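Local coordinates for protein transcriptional regulator (Bacillus halodurans, PDB 1Z4E) that adopts the GNAT acyltransferase fold and probably transfers acyl groups, though its exact substrate and any role in transcription are not established, at residues Thr75-Leu78 / Trp84-Thr87; Ile122-Asp127 / Arg135-Leu140; Ile7-Glu12 / Ile111-Glu116; Asp25-Lys30 / Lys128-Ala133; Gly13-Met18 / Lys36-Ser41. One frame throughout, in Å; residues are numbered along the deposited sequence.

Contact 1: Thr75-Leu78 / Trp84-Thr87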
# COMPACT_ATOMS: atom_id res chain seq x y z
N THR A 75 -4.15 -6.58 3.18
CA THR A 75 -4.71 -6.80 1.85
C THR A 75 -4.21 -8.07 1.15
O THR A 75 -3.05 -8.44 1.27
CB THR A 75 -4.33 -5.59 0.94
OG1 THR A 75 -4.67 -4.37 1.62
CG2 THR A 75 -5.05 -5.65 -0.41
N PRO A 76 -5.11 -8.76 0.41
CA PRO A 76 -4.70 -9.97 -0.30
C PRO A 76 -4.14 -9.60 -1.67
O PRO A 76 -4.59 -8.63 -2.28
CB PRO A 76 -6.01 -10.76 -0.42
CG PRO A 76 -7.04 -9.66 -0.56
CD PRO A 76 -6.58 -8.65 0.48
N TYR A 77 -3.16 -10.36 -2.14
CA TYR A 77 -2.53 -10.16 -3.44
C TYR A 77 -2.31 -11.55 -4.04
O TYR A 77 -2.35 -12.54 -3.32
CB TYR A 77 -1.17 -9.47 -3.28
CG TYR A 77 -1.23 -8.09 -2.65
CD1 TYR A 77 -1.36 -6.94 -3.43
CD2 TYR A 77 -1.16 -7.94 -1.27
CE1 TYR A 77 -1.41 -5.66 -2.84
CE2 TYR A 77 -1.20 -6.70 -0.68
CZ TYR A 77 -1.33 -5.56 -1.45
OH TYR A 77 -1.34 -4.34 -0.82
N LEU A 78 -2.09 -11.61 -5.35
CA LEU A 78 -1.82 -12.88 -6.02
C LEU A 78 -0.34 -13.22 -5.88
O LEU A 78 0.04 -14.39 -5.91
CB LEU A 78 -2.16 -12.81 -7.51
CG LEU A 78 -3.62 -12.71 -7.93
CD1 LEU A 78 -3.70 -12.65 -9.45
CD2 LEU A 78 -4.40 -13.91 -7.39
N TRP A 84 -1.16 -12.43 1.76
CA TRP A 84 -1.72 -11.18 2.24
C TRP A 84 -0.53 -10.35 2.71
O TRP A 84 0.46 -10.90 3.19
CB TRP A 84 -2.62 -11.43 3.45
CG TRP A 84 -4.03 -11.80 3.12
CD1 TRP A 84 -4.46 -12.92 2.48
CD2 TRP A 84 -5.20 -11.04 3.44
NE1 TRP A 84 -5.83 -12.91 2.39
CE2 TRP A 84 -6.31 -11.77 2.97
CE3 TRP A 84 -5.42 -9.81 4.09
CZ2 TRP A 84 -7.63 -11.31 3.12
CZ3 TRP A 84 -6.73 -9.36 4.23
CH2 TRP A 84 -7.82 -10.11 3.75
N ARG A 85 -0.61 -9.03 2.57
CA ARG A 85 0.46 -8.15 3.03
C ARG A 85 -0.16 -7.11 3.94
O ARG A 85 -1.34 -6.77 3.80
CB ARG A 85 1.11 -7.40 1.87
CG ARG A 85 1.65 -8.26 0.75
CD ARG A 85 2.41 -7.38 -0.24
NE ARG A 85 2.75 -8.09 -1.46
CZ ARG A 85 3.54 -7.60 -2.41
NH1 ARG A 85 4.09 -6.40 -2.27
NH2 ARG A 85 3.78 -8.31 -3.52
N ALA A 86 0.64 -6.61 4.88
CA ALA A 86 0.20 -5.56 5.77
C ALA A 86 1.00 -4.32 5.36
O ALA A 86 2.23 -4.39 5.28
CB ALA A 86 0.49 -5.91 7.23
N THR A 87 0.31 -3.22 5.09
CA THR A 87 0.99 -1.97 4.73
C THR A 87 0.77 -0.97 5.86
O THR A 87 -0.37 -0.68 6.24
CB THR A 87 0.42 -1.37 3.42
OG1 THR A 87 0.58 -2.30 2.35
CG2 THR A 87 1.15 -0.08 3.06
O HOH W 1 -1.28 -4.25 2.17

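Contact 2: Ile122-Asp127 / Arg135-Leu140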
# COMPACT_ATOMS: atom_id res chain seq x y z
N ILE A 122 5.33 -7.35 5.56
CA ILE A 122 4.83 -6.06 5.98
C ILE A 122 5.65 -5.05 5.18
O ILE A 122 6.83 -5.28 4.91
CB ILE A 122 4.94 -5.89 7.52
CG1 ILE A 122 4.34 -4.55 7.95
CG2 ILE A 122 6.38 -6.03 7.97
CD1 ILE A 122 3.96 -4.51 9.42
N GLN A 123 5.00 -3.97 4.77
CA GLN A 123 5.67 -2.96 3.96
C GLN A 123 5.20 -1.55 4.28
O GLN A 123 4.16 -1.35 4.92
CB GLN A 123 5.40 -3.24 2.48
CG GLN A 123 3.92 -3.47 2.19
CD GLN A 123 3.62 -3.77 0.73
OE1 GLN A 123 4.43 -4.38 0.03
NE2 GLN A 123 2.44 -3.36 0.27
N LEU A 124 5.98 -0.58 3.83
CA LEU A 124 5.66 0.83 4.01
C LEU A 124 6.63 1.65 3.19
O LEU A 124 7.66 1.14 2.73
CB LEU A 124 5.78 1.24 5.49
CG LEU A 124 7.19 1.41 6.04
CD1 LEU A 124 7.23 2.57 7.01
CD2 LEU A 124 7.63 0.14 6.72
N THR A 125 6.30 2.92 3.01
CA THR A 125 7.13 3.86 2.27
C THR A 125 7.38 5.02 3.21
O THR A 125 6.47 5.48 3.89
CB THR A 125 6.43 4.40 0.99
OG1 THR A 125 5.10 4.81 1.31
CG2 THR A 125 6.38 3.33 -0.08
N THR A 126 8.63 5.48 3.27
CA THR A 126 8.98 6.60 4.14
C THR A 126 9.59 7.69 3.29
O THR A 126 10.41 7.42 2.41
CB THR A 126 9.99 6.18 5.21
OG1 THR A 126 11.15 5.61 4.58
CG2 THR A 126 9.37 5.16 6.14
N ASP A 127 9.18 8.93 3.56
CA ASP A 127 9.66 10.08 2.79
C ASP A 127 11.17 10.23 2.89
O ASP A 127 11.73 10.24 3.99
CB ASP A 127 8.97 11.35 3.28
CG ASP A 127 9.06 12.48 2.27
OD1 ASP A 127 10.19 12.92 1.96
OD2 ASP A 127 8.00 12.90 1.78
N ARG A 135 16.85 4.70 8.77
CA ARG A 135 17.63 4.05 9.82
C ARG A 135 16.72 3.35 10.84
O ARG A 135 16.98 2.23 11.26
CB ARG A 135 18.49 5.11 10.52
CG ARG A 135 19.45 4.55 11.55
CD ARG A 135 20.41 5.64 12.04
NE ARG A 135 20.91 6.47 10.95
CZ ARG A 135 20.47 7.70 10.68
NH1 ARG A 135 19.53 8.24 11.44
NH2 ARG A 135 20.96 8.37 9.65
N PHE A 136 15.65 4.04 11.23
CA PHE A 136 14.68 3.51 12.18
C PHE A 136 14.11 2.17 11.72
O PHE A 136 14.02 1.21 12.49
CB PHE A 136 13.53 4.50 12.36
CG PHE A 136 12.37 3.96 13.16
CD1 PHE A 136 12.43 3.90 14.55
CD2 PHE A 136 11.22 3.51 12.52
CE1 PHE A 136 11.36 3.40 15.29
CE2 PHE A 136 10.15 3.01 13.24
CZ PHE A 136 10.21 2.95 14.63
N TYR A 137 13.72 2.11 10.45
CA TYR A 137 13.14 0.90 9.90
C TYR A 137 14.14 -0.22 9.61
O TYR A 137 13.82 -1.40 9.76
CB TYR A 137 12.33 1.24 8.64
CG TYR A 137 11.07 1.99 9.00
CD1 TYR A 137 10.02 1.33 9.64
CD2 TYR A 137 10.96 3.37 8.78
CE1 TYR A 137 8.89 2.01 10.06
CE2 TYR A 137 9.82 4.07 9.20
CZ TYR A 137 8.80 3.38 9.84
OH TYR A 137 7.69 4.05 10.30
N GLU A 138 15.36 0.16 9.21
CA GLU A 138 16.39 -0.83 8.95
C GLU A 138 16.75 -1.50 10.27
O GLU A 138 17.02 -2.70 10.31
CB GLU A 138 17.62 -0.18 8.31
CG GLU A 138 17.38 0.24 6.87
CD GLU A 138 18.59 0.90 6.24
OE1 GLU A 138 19.28 1.66 6.95
OE2 GLU A 138 18.84 0.68 5.04
N GLN A 139 16.71 -0.73 11.35
CA GLN A 139 17.02 -1.26 12.68
C GLN A 139 15.98 -2.31 13.09
O GLN A 139 16.29 -3.21 13.87
CB GLN A 139 17.05 -0.12 13.70
CG GLN A 139 18.21 0.84 13.51
CD GLN A 139 18.09 2.07 14.38
OE1 GLN A 139 17.03 2.33 14.97
NE2 GLN A 139 19.16 2.84 14.47
N LEU A 140 14.76 -2.18 12.58
CA LEU A 140 13.69 -3.13 12.89
C LEU A 140 13.83 -4.40 12.05
O LEU A 140 13.28 -5.45 12.38
CB LEU A 140 12.32 -2.49 12.65
CG LEU A 140 11.86 -1.52 13.74
CD1 LEU A 140 10.63 -0.76 13.28
CD2 LEU A 140 11.58 -2.31 15.02

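Contact 3: Ile7-Glu12 / Ile111-Glu116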
# COMPACT_ATOMS: atom_id res chain seq x y z
N ILE A 7 -1.16 0.19 23.80
CA ILE A 7 -1.41 0.26 22.36
C ILE A 7 -2.75 -0.40 22.07
O ILE A 7 -3.03 -1.49 22.57
CB ILE A 7 -0.28 -0.45 21.58
CG1 ILE A 7 1.05 0.27 21.86
CG2 ILE A 7 -0.59 -0.47 20.08
CD1 ILE A 7 2.26 -0.43 21.27
N ARG A 8 -3.58 0.27 21.28
CA ARG A 8 -4.92 -0.22 20.95
C ARG A 8 -5.45 0.46 19.69
O ARG A 8 -4.86 1.42 19.20
CB ARG A 8 -5.89 0.11 22.09
CG ARG A 8 -5.97 1.63 22.36
CD ARG A 8 -7.01 1.98 23.41
NE ARG A 8 -6.96 3.40 23.78
CZ ARG A 8 -7.39 4.40 23.01
NH1 ARG A 8 -7.91 4.17 21.81
NH2 ARG A 8 -7.29 5.65 23.45
N GLU A 9 -6.58 -0.03 19.18
CA GLU A 9 -7.19 0.60 18.01
C GLU A 9 -7.73 1.95 18.48
O GLU A 9 -8.16 2.09 19.62
CB GLU A 9 -8.34 -0.26 17.46
CG GLU A 9 -7.92 -1.60 16.90
CD GLU A 9 -9.04 -2.28 16.11
OE1 GLU A 9 -9.40 -1.77 15.03
OE2 GLU A 9 -9.56 -3.31 16.58
N ALA A 10 -7.71 2.94 17.60
CA ALA A 10 -8.20 4.27 17.95
C ALA A 10 -9.73 4.31 17.95
O ALA A 10 -10.38 3.46 17.34
CB ALA A 10 -7.66 5.30 16.95
N THR A 11 -10.30 5.28 18.65
CA THR A 11 -11.76 5.45 18.66
C THR A 11 -12.00 6.93 18.33
O THR A 11 -11.04 7.69 18.17
CB THR A 11 -12.39 5.13 20.04
OG1 THR A 11 -11.99 6.11 21.00
CG2 THR A 11 -11.95 3.75 20.52
N GLU A 12 -13.26 7.34 18.22
CA GLU A 12 -13.58 8.72 17.90
C GLU A 12 -12.98 9.70 18.90
O GLU A 12 -12.64 10.84 18.55
CB GLU A 12 -15.10 8.91 17.84
CG GLU A 12 -15.78 8.19 16.67
CD GLU A 12 -15.96 6.70 16.90
OE1 GLU A 12 -15.62 6.20 18.00
OE2 GLU A 12 -16.45 6.02 15.98
N ILE A 111 3.30 -5.17 13.59
CA ILE A 111 3.89 -6.32 12.91
C ILE A 111 3.33 -7.63 13.47
O ILE A 111 3.05 -8.57 12.72
CB ILE A 111 5.42 -6.34 13.06
CG1 ILE A 111 6.03 -5.18 12.27
CG2 ILE A 111 5.98 -7.67 12.59
CD1 ILE A 111 7.53 -5.05 12.42
N GLU A 112 3.17 -7.70 14.79
CA GLU A 112 2.62 -8.91 15.40
C GLU A 112 1.16 -9.07 14.97
O GLU A 112 0.67 -10.18 14.78
CB GLU A 112 2.71 -8.84 16.93
CG GLU A 112 4.12 -9.09 17.42
CD GLU A 112 4.70 -10.36 16.83
OE1 GLU A 112 4.06 -11.42 16.98
OE2 GLU A 112 5.80 -10.29 16.21
N ARG A 113 0.49 -7.93 14.84
CA ARG A 113 -0.90 -7.89 14.42
C ARG A 113 -0.98 -8.51 13.02
O ARG A 113 -1.83 -9.35 12.74
CB ARG A 113 -1.38 -6.44 14.39
CG ARG A 113 -2.84 -6.23 14.05
CD ARG A 113 -3.69 -6.17 15.30
NE ARG A 113 -5.01 -5.57 15.05
CZ ARG A 113 -5.99 -5.56 15.95
NH1 ARG A 113 -5.80 -6.10 17.14
NH2 ARG A 113 -7.16 -5.00 15.65
N ALA A 114 -0.07 -8.07 12.14
CA ALA A 114 -0.01 -8.57 10.77
C ALA A 114 0.21 -10.08 10.73
O ALA A 114 -0.45 -10.78 9.95
CB ALA A 114 1.09 -7.86 10.00
N LYS A 115 1.14 -10.58 11.54
CA LYS A 115 1.40 -12.02 11.58
C LYS A 115 0.12 -12.74 12.00
O LYS A 115 -0.24 -13.77 11.43
CB LYS A 115 2.52 -12.34 12.58
CG LYS A 115 3.90 -11.84 12.16
CD LYS A 115 4.91 -12.14 13.26
CE LYS A 115 6.31 -11.66 12.89
NZ LYS A 115 7.25 -11.89 14.03
N GLU A 116 -0.56 -12.18 13.01
CA GLU A 116 -1.81 -12.75 13.50
C GLU A 116 -2.84 -12.86 12.38
O GLU A 116 -3.59 -13.84 12.31
CB GLU A 116 -2.40 -11.87 14.61
CG GLU A 116 -1.83 -12.10 15.99
CD GLU A 116 -2.21 -10.99 16.96
OE1 GLU A 116 -3.26 -10.35 16.75
OE2 GLU A 116 -1.46 -10.77 17.93

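Contact 4: Asp25-Lys30 / Lys128-Ala133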
# COMPACT_ATOMS: atom_id res chain seq x y z
N ASP A 25 3.36 17.42 12.28
CA ASP A 25 4.49 16.78 11.61
C ASP A 25 5.22 17.76 10.69
O ASP A 25 4.60 18.58 10.01
CB ASP A 25 4.00 15.58 10.78
CG ASP A 25 5.13 14.87 10.08
OD1 ASP A 25 5.93 14.20 10.77
OD2 ASP A 25 5.23 14.99 8.84
N VAL A 26 6.54 17.65 10.65
CA VAL A 26 7.35 18.53 9.81
C VAL A 26 6.86 18.56 8.36
O VAL A 26 6.91 19.60 7.71
CB VAL A 26 8.84 18.12 9.83
CG1 VAL A 26 9.66 19.10 9.01
CG2 VAL A 26 9.33 18.08 11.27
N LEU A 27 6.40 17.41 7.87
CA LEU A 27 5.90 17.32 6.50
C LEU A 27 4.38 17.45 6.43
O LEU A 27 3.84 18.10 5.53
CB LEU A 27 6.33 16.00 5.86
CG LEU A 27 7.83 15.71 5.80
CD1 LEU A 27 8.06 14.36 5.13
CD2 LEU A 27 8.55 16.82 5.04
N GLY A 28 3.68 16.84 7.38
CA GLY A 28 2.23 16.90 7.39
C GLY A 28 1.72 18.32 7.59
O GLY A 28 0.62 18.66 7.17
N ARG A 29 2.54 19.14 8.23
CA ARG A 29 2.20 20.53 8.50
C ARG A 29 1.78 21.23 7.21
O ARG A 29 0.94 22.14 7.22
CB ARG A 29 3.40 21.22 9.13
CG ARG A 29 3.17 22.63 9.62
CD ARG A 29 4.26 22.99 10.63
NE ARG A 29 5.59 22.65 10.13
CZ ARG A 29 6.68 22.58 10.89
NH1 ARG A 29 6.60 22.83 12.19
NH2 ARG A 29 7.85 22.27 10.35
N LYS A 30 2.35 20.79 6.09
CA LYS A 30 2.07 21.37 4.79
C LYS A 30 0.87 20.74 4.08
O LYS A 30 0.36 21.30 3.11
CB LYS A 30 3.30 21.23 3.88
CG LYS A 30 4.57 21.90 4.40
CD LYS A 30 4.44 23.42 4.40
CE LYS A 30 5.74 24.09 4.83
NZ LYS A 30 6.14 23.74 6.23
N LYS A 128 11.82 10.37 1.74
CA LYS A 128 13.27 10.53 1.70
C LYS A 128 13.73 11.82 2.38
O LYS A 128 14.92 12.01 2.61
CB LYS A 128 13.76 10.51 0.25
CG LYS A 128 13.57 9.16 -0.44
CD LYS A 128 14.09 9.17 -1.87
CE LYS A 128 13.93 7.81 -2.53
NZ LYS A 128 14.43 7.79 -3.94
N GLN A 129 12.80 12.71 2.69
CA GLN A 129 13.16 13.96 3.35
C GLN A 129 13.30 13.79 4.86
O GLN A 129 13.74 14.71 5.56
CB GLN A 129 12.14 15.06 3.03
CG GLN A 129 12.20 15.53 1.59
CD GLN A 129 13.63 15.81 1.12
OE1 GLN A 129 14.34 16.64 1.69
NE2 GLN A 129 14.05 15.12 0.07
N ARG A 130 12.93 12.62 5.36
CA ARG A 130 13.07 12.32 6.79
C ARG A 130 14.39 11.56 6.89
O ARG A 130 14.45 10.36 6.62
CB ARG A 130 11.92 11.44 7.28
CG ARG A 130 10.52 12.04 7.13
CD ARG A 130 9.46 10.99 7.52
NE ARG A 130 8.09 11.43 7.28
CZ ARG A 130 7.44 12.33 8.03
NH1 ARG A 130 8.04 12.89 9.07
NH2 ARG A 130 6.20 12.66 7.73
N PRO A 131 15.46 12.25 7.29
CA PRO A 131 16.78 11.63 7.42
C PRO A 131 16.89 10.39 8.30
O PRO A 131 17.52 9.41 7.91
CB PRO A 131 17.64 12.79 7.95
CG PRO A 131 16.67 13.53 8.82
CD PRO A 131 15.43 13.57 7.95
N ASP A 132 16.25 10.41 9.46
CA ASP A 132 16.33 9.29 10.40
C ASP A 132 15.34 8.14 10.21
O ASP A 132 15.48 7.09 10.85
CB ASP A 132 16.23 9.81 11.84
CG ASP A 132 17.19 10.95 12.12
OD1 ASP A 132 18.36 10.87 11.67
OD2 ASP A 132 16.79 11.92 12.79
N ALA A 133 14.34 8.32 9.36
CA ALA A 133 13.34 7.28 9.16
C ALA A 133 13.92 5.99 8.61
O ALA A 133 13.65 4.91 9.15
CB ALA A 133 12.22 7.79 8.25

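Contact 5: Gly13-Met18 / Lys36-Ser41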
# COMPACT_ATOMS: atom_id res chain seq x y z
N GLY A 13 -12.84 9.25 20.15
CA GLY A 13 -12.28 10.09 21.18
C GLY A 13 -10.82 10.47 20.98
O GLY A 13 -10.33 11.41 21.61
N ASP A 14 -10.12 9.75 20.11
CA ASP A 14 -8.70 10.02 19.84
C ASP A 14 -8.50 10.89 18.61
O ASP A 14 -7.40 11.41 18.38
CB ASP A 14 -7.94 8.71 19.60
CG ASP A 14 -8.15 7.69 20.69
OD1 ASP A 14 -8.06 8.07 21.88
OD2 ASP A 14 -8.38 6.51 20.36
N LEU A 15 -9.56 11.04 17.82
CA LEU A 15 -9.46 11.78 16.56
C LEU A 15 -8.86 13.17 16.66
O LEU A 15 -8.01 13.52 15.85
CB LEU A 15 -10.83 11.87 15.89
CG LEU A 15 -10.79 12.35 14.43
CD1 LEU A 15 -9.86 11.47 13.60
CD2 LEU A 15 -12.20 12.32 13.85
N GLU A 16 -9.29 13.95 17.64
CA GLU A 16 -8.77 15.30 17.80
C GLU A 16 -7.25 15.29 17.99
O GLU A 16 -6.52 16.06 17.35
CB GLU A 16 -9.46 16.00 18.98
CG GLU A 16 -9.11 17.47 19.18
CD GLU A 16 -7.86 17.67 20.02
OE1 GLU A 16 -7.71 16.94 21.02
OE2 GLU A 16 -7.05 18.57 19.70
N GLN A 17 -6.76 14.41 18.87
CA GLN A 17 -5.33 14.33 19.10
C GLN A 17 -4.58 13.77 17.90
O GLN A 17 -3.47 14.22 17.61
CB GLN A 17 -5.02 13.47 20.34
CG GLN A 17 -5.45 14.11 21.65
CD GLN A 17 -5.09 13.26 22.84
OE1 GLN A 17 -3.91 13.06 23.15
NE2 GLN A 17 -6.11 12.74 23.52
N MET A 18 -5.17 12.81 17.19
CA MET A 18 -4.49 12.25 16.02
C MET A 18 -4.31 13.31 14.93
O MET A 18 -3.22 13.43 14.36
CB MET A 18 -5.27 11.04 15.46
CG MET A 18 -5.20 9.77 16.33
SD MET A 18 -5.81 8.25 15.48
CE MET A 18 -7.53 8.62 15.33
N LYS A 36 -10.48 23.51 15.13
CA LYS A 36 -11.61 23.12 15.95
C LYS A 36 -12.79 24.00 15.54
O LYS A 36 -12.70 25.22 15.60
CB LYS A 36 -11.32 23.34 17.43
CG LYS A 36 -10.10 22.63 17.96
CD LYS A 36 -9.87 22.99 19.42
CE LYS A 36 -8.64 22.30 19.98
NZ LYS A 36 -8.49 22.55 21.43
N PRO A 37 -13.90 23.39 15.09
CA PRO A 37 -14.11 21.94 14.96
C PRO A 37 -13.22 21.30 13.89
O PRO A 37 -12.72 21.97 12.99
CB PRO A 37 -15.59 21.84 14.62
CG PRO A 37 -15.80 23.09 13.80
CD PRO A 37 -15.08 24.13 14.62
N LEU A 38 -13.03 19.99 14.00
CA LEU A 38 -12.21 19.25 13.04
C LEU A 38 -12.87 19.22 11.66
O LEU A 38 -14.10 19.13 11.55
CB LEU A 38 -12.01 17.81 13.53
CG LEU A 38 -11.31 17.59 14.88
CD1 LEU A 38 -11.45 16.13 15.30
CD2 LEU A 38 -9.84 17.98 14.76
N PRO A 39 -12.06 19.31 10.58
CA PRO A 39 -12.62 19.28 9.23
C PRO A 39 -13.35 17.95 9.01
O PRO A 39 -12.84 16.89 9.38
CB PRO A 39 -11.37 19.40 8.35
CG PRO A 39 -10.45 20.23 9.19
CD PRO A 39 -10.62 19.60 10.56
N VAL A 40 -14.53 18.00 8.42
CA VAL A 40 -15.32 16.79 8.22
C VAL A 40 -14.61 15.73 7.37
O VAL A 40 -14.91 14.54 7.48
CB VAL A 40 -16.70 17.10 7.59
CG1 VAL A 40 -17.50 17.98 8.54
CG2 VAL A 40 -16.52 17.77 6.24
N SER A 41 -13.68 16.16 6.53
CA SER A 41 -12.94 15.23 5.68
C SER A 41 -12.24 14.16 6.53
O SER A 41 -12.17 13.00 6.14
CB SER A 41 -11.92 15.98 4.83
OG SER A 41 -10.96 16.64 5.64

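Contact 1: Thr75-Leu78 / Trp84-Thr87
Pro76 lies flat over one face of the Trp84 indole, the two side chains running side by side in the same direction. Pro76 CB stands 3.7 Å from the centroid of the five-membered ring, in a CH-pi contact only 18° off the normal, while Pro76 CD reaches across the six-membered ring. Trp84 CG sits beside its own backbone N (chi1 -86°), which folds the indole back over the proline. With an alanine in place of Trp84, Pro76 would probably lose its aromatic cover and Glu48 of the second subunit its N-H partner. Along the backbone, Thr75 and Arg85 form an antiparallel hydrogen-bonded pair: Thr75 N to Arg85 O is 2.9 Å and Arg85 N to Thr75 O is 2.8 Å. The Arg85 side chain leaves the other face of the sheet and crosses Tyr77 at about a right angle. Its CG packs 3.5 Å from Tyr77 CD2, and CZ lies 4.9 Å from the ring centroid in a cation-pi contact, with the two planes 43° apart; NH2 is hydrogen-bonded to Thr79 OG1. A water in the plane of the tyrosine ring joins Tyr77 OH, Thr87 OG1 and Arg85 O. The segments belong to neighbouring strands 65-76 and 84-93, connected through helix 79-82; beyond 84-93, Gln123 of strand 119-127 takes a hydrogen bond from Arg85 NH1 and gives one to Thr87.

Contact 2: Ile122-Asp127 / Arg135-Leu140
Leu124 drives its CD1 methyl onto one face of the Tyr137 ring, and this is the tight part of the contact. CD1 lies 3.3 Å from Tyr137 CZ and 3.6 Å from the ring centroid, a CH-pi contact over the face but displaced toward the hydroxyl end. Leu124 CG is wedged between its backbone N and carbonyl carbon (chi1 75°), the turn of the chain that lifts the methyl off the strand toward the helix. Thr126 adds a second methyl: its CG2 approaches Tyr137 CE2 obliquely at 3.3 Å as the two side chains slide past each other in opposite directions. Across the ring, Phe136 of the same helix sets CD2 over the centre of the other face, 3.4 Å above the plane, clamping the phenol between an aromatic neighbour and a leucine. A serine in place of Tyr137 would probably open a gap between strand and helix, leaving the Leu124 and Thr126 methyls without the ring they pack on. The outer side of the helix is quite different, with Arg135, Glu138 and Gln139 exposed and turned from the strand. Helix 133-140, which follows strand 119-127 as is usual in GNAT proteins, thus lies on one face of it. Tyr137 also touches Val91 of strand 84-93, Leu140 meets helix 102-116, and residues 122-127 pair antiparallel with a strand of the second subunit.

Contact 3: Ile7-Glu12 / Ile111-Glu116
Arg113 NH2 is gripped by two carboxylates, Glu9 across this contact and Glu56 of strand 55-62. The bridge to Glu9 is a weak one; Glu56 is the stronger partner. NH2 lies 3.1 Å from Glu9 OE2, close to the guanidinium plane and at its edge, but the hydrogen bond is bent to 126°; most of its hold is probably electrostatic. Nor do the flat groups line up for a two-pronged grip, since their planes stand 64° apart, the side chains cross nearly at right angles, and the other oxygen, Glu9 OE1, stays 4.0 Å from NH2. Arg113 leaves the helix with CG anti to the backbone N (chi1 -176°), then bends sharply at chi2, and that kink carries the guanidinium across to the strand. Arg117 brings a second guanidinium close to NH2, so two acids and two arginines share this patch of surface and the charges would tend to offset each other. The backbone next to the carboxylate is held as well: Arg8 NH1 donates to Glu9 O at 3.0 Å and also pairs with Asp14. On the helix, Lys115 NZ meets Glu112 OE2 on its syn side at 3.1 Å, a salt bridge over three residues. The contact ties strand 6-9, at one edge of the sheet within this chain, to the last turns of helix 102-116. Strand 6-9 is bonded to 55-62 through Arg8 with Val59, its Ile7 touches Leu106 and Trp109 of the helix, and Arg113 and Ala114 rest on Phe74 of strand 65-76.

Contact 4: Asp25-Lys30 / Lys128-Ala133
Leu27 and Gln129 bring the two loop backbones to their nearest approach, CA to CA 8.6 Å, with residues 26-30 coiled in helical backbone angles but no continuous helical bonding. The gap is bridged by side chains. Arg130 meets Asp25 head-on, NH1 and NH2 each taking one carboxylate oxygen, NH1 to OD1 at 3.0 Å and NH2 to OD2 at 2.8 Å. OD1 uses its syn lone pair; OD2 is also met on the syn side, but 32° out of the carboxylate plane, and the two flat groups are turned 44° apart. The same OD2 closes an Asx turn with Leu27 N, which donates at 2.9 Å from above the carboxylate plane, and the wider Asx motif with Gly28 N, at 2.8 Å on the anti lone pair. Three donors therefore hold the carboxylate's rotation where the chain coils after helix 15-24, while Arg130 ties that loop to the one between strand 119-127 and helix 133-140. Leu27 covers one face of the guanidinium, its CD1 3.6 Å from Arg130 CZ and offset toward the rim. Arg92 lies close by, its guanidinium near that of Arg130 and in a long, weak ion pair with Asp25 OD1.

Contact 5: Gly13-Met18 / Lys36-Ser41
Glu16 and Lys36 bring the one flat side-chain group of this contact, the Glu16 carboxylate, alongside an aliphatic chain, and no ring takes part. Glu16 OE2 lies 4.1 Å from Lys36 CE and 4.6 Å from Lys36 NZ, so the opposite charges lie beyond salt-bridge range and would attract weakly at most. The stronger partner of OE2 is Tyr34, whose hydroxyl is hydrogen-bonded to it. Glu16 bends at chi2 (-86°), which swings the carboxylate round toward residues 34-36, while the lysine stretches fully extended beyond CG to cross it obliquely. The apolar part belongs to Leu38. One of its methyls, CD1, drops onto the first turn of the helix, 3.8 Å from Glu16 CA and 3.9 Å from Glu16 N, so much of what it touches is backbone. The same methyl meets Leu15 CG at 3.9 Å, and Leu15 CD2 is a little farther off. Here helix 15-24, the first helix of this GNAT fold, is met by the extended run that leads into the second, helix 40-51, and the peptide between Lys36 and Pro37 in that run is cis. Leu15 is well placed to receive the leucine: its CG stands opposite the backbone N across the CA-CB bond (chi1 -167°), which sends the branch out toward Leu38. Farther round, Leu15 also packs on Phe46 of helix 40-51 and on Leu78 of the second subunit.

In the fold
Contacts 1 and 2 share the sheet through neighbouring strands 84-93 and 119-127, where Ala86 O is 2.8 Å from Gln123 N; the centres lie about 17 Å apart. Contact 3 meets both through helix 102-116, Ala114 CB lying 3.4 Å from Ala86 CB and Ile111 CG1 3.6 Å from Ile122 CD1. Contact 5 is joined to contact 3 by a salt bridge, Arg8 NH1 to Asp14 OD2 at 2.8 Å. Contact 4 touches contact 2 through Leu27 and Asp127, yet stays about 8 Å from contact 5 at the nearest atoms. In GNAT relatives acyl-CoA sits between the splayed fourth and fifth strands, here 84-93 and 119-127, so a site would probably lie near contacts 2 and 4.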